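Local atomic coordinates of TbpB (Actinobacillus pleuropneumoniae, PDB entry 3HOL), a protein that probably binds host transferrin as the lipoprotein part of the bacterial transferrin receptor, serving iron acquisition by this pathogen. Residues Gly295-Leu300 with Phe359-Glu363. Sequence-based numbering, arbitrary orientation.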
ATOM      1  N   GLY A 295       4.313  -1.269   1.174  1.00 11.20           N
ATOM      2  CA  GLY A 295       5.621  -1.436   1.822  1.00 11.47           C
ATOM      3  C   GLY A 295       6.446  -2.607   1.289  1.00 11.30           C
ATOM      4  O   GLY A 295       7.510  -2.890   1.795  1.00 11.67           O
ATOM      5  N   ASP A 296       5.955  -3.277   0.258  1.00 12.46           N
ATOM      6  CA  ASP A 296       6.739  -4.319  -0.420  1.00 12.35           C
ATOM      7  C   ASP A 296       7.023  -3.815  -1.848  1.00 12.34           C
ATOM      8  O   ASP A 296       6.120  -3.764  -2.698  1.00 11.84           O
ATOM      9  CB  ASP A 296       5.986  -5.651  -0.422  1.00 13.38           C
ATOM     10  CG  ASP A 296       6.879  -6.821  -0.858  1.00 16.07           C
ATOM     11  OD1 ASP A 296       7.881  -6.573  -1.548  1.00 12.42           O
ATOM     12  OD2 ASP A 296       6.586  -7.976  -0.513  1.00 20.04           O
ATOM     13  N   ALA A 297       8.282  -3.426  -2.107  1.00 12.45           N
ATOM     14  CA  ALA A 297       8.666  -2.869  -3.410  1.00 12.28           C
ATOM     15  C   ALA A 297       8.591  -3.965  -4.481  1.00 13.99           C
ATOM     16  O   ALA A 297       8.572  -3.659  -5.689  1.00 14.01           O
ATOM     17  CB  ALA A 297      10.077  -2.278  -3.347  1.00 12.76           C
ATOM     18  N   SER A 298       8.540  -5.221  -4.049  1.00 14.04           N
ATOM     19  CA  SER A 298       8.437  -6.359  -4.999  1.00 16.49           C
ATOM     20  C   SER A 298       7.000  -6.747  -5.344  1.00 16.68           C
ATOM     21  O   SER A 298       6.749  -7.739  -6.040  1.00 17.24           O
ATOM     22  CB  SER A 298       9.217  -7.570  -4.502  1.00 16.72           C
ATOM     23  OG  SER A 298      10.585  -7.191  -4.394  1.00 21.98           O
ATOM     24  N   VAL A 299       6.052  -5.929  -4.907  1.00 16.74           N
ATOM     25  CA  VAL A 299       4.667  -6.113  -5.318  1.00 16.17           C
ATOM     26  C   VAL A 299       4.285  -4.852  -6.086  1.00 15.48           C
ATOM     27  O   VAL A 299       4.368  -3.716  -5.563  1.00 13.68           O
ATOM     28  CB  VAL A 299       3.771  -6.360  -4.081  1.00 17.08           C
ATOM     29  CG1 VAL A 299       2.302  -6.317  -4.449  1.00 15.25           C
ATOM     30  CG2 VAL A 299       4.134  -7.710  -3.394  1.00 17.74           C
ATOM     31  N   LEU A 300       3.913  -5.030  -7.341  1.00 14.78           N
ATOM     32  CA  LEU A 300       3.573  -3.888  -8.173  1.00 15.57           C
ATOM     33  C   LEU A 300       2.098  -4.008  -8.466  1.00 16.86           C
ATOM     34  O   LEU A 300       1.665  -5.023  -9.042  1.00 17.87           O
ATOM     35  CB  LEU A 300       4.428  -3.918  -9.464  1.00 15.54           C
ATOM     36  CG  LEU A 300       4.098  -2.904 -10.553  1.00 16.87           C
ATOM     37  CD1 LEU A 300       4.524  -1.480 -10.111  1.00 14.37           C
ATOM     38  CD2 LEU A 300       4.773  -3.289 -11.884  1.00 15.84           C
ATOM     39  N   PHE A 359       8.494   2.702 -13.902  1.00 16.14           N
ATOM     40  CA  PHE A 359       8.077   2.675 -12.506  1.00 14.96           C
ATOM     41  C   PHE A 359       9.298   2.530 -11.604  1.00 13.83           C
ATOM     42  O   PHE A 359      10.343   1.964 -12.018  1.00 12.44           O
ATOM     43  CB  PHE A 359       7.055   1.541 -12.240  1.00 13.66           C
ATOM     44  CG  PHE A 359       7.641   0.151 -12.345  1.00 15.36           C
ATOM     45  CD1 PHE A 359       8.268  -0.449 -11.256  1.00 15.15           C
ATOM     46  CD2 PHE A 359       7.589  -0.553 -13.565  1.00 17.96           C
ATOM     47  CE1 PHE A 359       8.830  -1.735 -11.368  1.00 18.47           C
ATOM     48  CE2 PHE A 359       8.154  -1.843 -13.692  1.00 16.82           C
ATOM     49  CZ  PHE A 359       8.773  -2.431 -12.608  1.00 17.49           C
ATOM     50  N   LEU A 360       9.163   3.052 -10.386  1.00 12.64           N
ATOM     51  CA  LEU A 360      10.149   2.812  -9.333  1.00 13.44           C
ATOM     52  C   LEU A 360       9.420   2.593  -8.020  1.00 12.14           C
ATOM     53  O   LEU A 360       8.532   3.379  -7.672  1.00 12.80           O
ATOM     54  CB  LEU A 360      11.122   3.995  -9.194  1.00 12.97           C
ATOM     55  CG  LEU A 360      12.230   3.649  -8.176  1.00 15.63           C
ATOM     56  CD1 LEU A 360      13.612   3.940  -8.729  1.00 20.39           C
ATOM     57  CD2 LEU A 360      12.010   4.339  -6.784  1.00 16.63           C
ATOM     58  N   GLN A 361       9.809   1.554  -7.293  1.00 11.80           N
ATOM     59  CA  GLN A 361       9.320   1.321  -5.942  1.00 12.21           C
ATOM     60  C   GLN A 361      10.485   1.048  -4.993  1.00 11.70           C
ATOM     61  O   GLN A 361      11.441   0.391  -5.361  1.00 11.56           O
ATOM     62  CB  GLN A 361       8.322   0.147  -5.922  1.00 12.20           C
ATOM     63  CG  GLN A 361       7.211   0.256  -7.019  1.00 10.50           C
ATOM     64  CD  GLN A 361       6.005  -0.655  -6.696  1.00 12.00           C
ATOM     65  OE1 GLN A 361       4.842  -0.205  -6.708  1.00 10.94           O
ATOM     66  NE2 GLN A 361       6.282  -1.905  -6.347  1.00  7.21           N
ATOM     67  N   GLY A 362      10.400   1.543  -3.763  1.00 11.57           N
ATOM     68  CA  GLY A 362      11.471   1.306  -2.807  1.00 11.10           C
ATOM     69  C   GLY A 362      10.929   1.337  -1.382  1.00 12.13           C
ATOM     70  O   GLY A 362       9.920   2.011  -1.109  1.00 10.71           O
ATOM     71  N   GLU A 363      11.599   0.602  -0.502  1.00 11.22           N
ATOM     72  CA  GLU A 363      11.270   0.527   0.929  1.00 11.66           C
ATOM     73  C   GLU A 363      12.342   1.330   1.647  1.00 12.44           C
ATOM     74  O   GLU A 363      13.456   0.822   1.810  1.00 11.53           O
ATOM     75  CB  GLU A 363      11.329  -0.954   1.378  1.00 12.50           C
ATOM     76  CG  GLU A 363      10.404  -1.852   0.567  1.00 12.66           C
ATOM     77  CD  GLU A 363      10.695  -3.350   0.700  1.00 14.57           C
ATOM     78  OE1 GLU A 363      11.350  -3.771   1.666  1.00 17.54           O
ATOM     79  OE2 GLU A 363      10.257  -4.109  -0.193  1.00 12.96           O
TER
HETATM   80  O   HOH W   1      11.433  -5.595  -1.890  1.00 19.23           O
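One side-chain amide does the work of two backbone donors: Gln361 NE2 reaches off its strand and gives both of its hydrogens to carbonyls of the facing turn, those of Ala297 and Val299. The bond to Val299 O is short and nearly straight, 2.7 Å at 175°, while the one from NE2 to Ala297 O is 3.0 Å and more bent. Both acceptors lie close to the plane of the amide, which fixes its rotation, yet NE2 stands above the plane of each carbonyl. Gln361 can reach this far because CG is anti to the carbonyl carbon (chi1 -49°) and the chain runs extended from there. Leu300 CD1 lies over the flat of the amide, 3.6 Å from Gln361 OE1.

Two residues further along the same strand, Glu363 accepts instead of donating. Its OE2 takes the hydrogen of Ala297 N at 2.8 Å through the anti lone pair. The two polar side chains thus hold a type I beta turn, Asp296 to Val299, against strand 356-363 of the C-lobe handle domain, with no backbone-to-backbone bond between them; Ala297 CB packs between these side chains, 3.6 Å from Gln361 O. Asp296 OD1 accepts from Ser298 N, two residues on, which makes an Asx turn. It also lies 3.7 Å from Glu363 OE2, the carboxylate planes almost perpendicular, but Lys15, in a salt bridge with Glu363 and a weak, long ion pair with Asp296, probably offsets the repulsion. A water donates to Glu363 OE2 and accepts from Ser298 OG.

Beyond the amide the contact turns apolar. Phe359 CG sits between the backbone N and the carbonyl carbon (chi1 69°), and from there the ring turns one face to Leu300, whose CD2 makes a CH-pi contact 4.1 Å from the ring centroid.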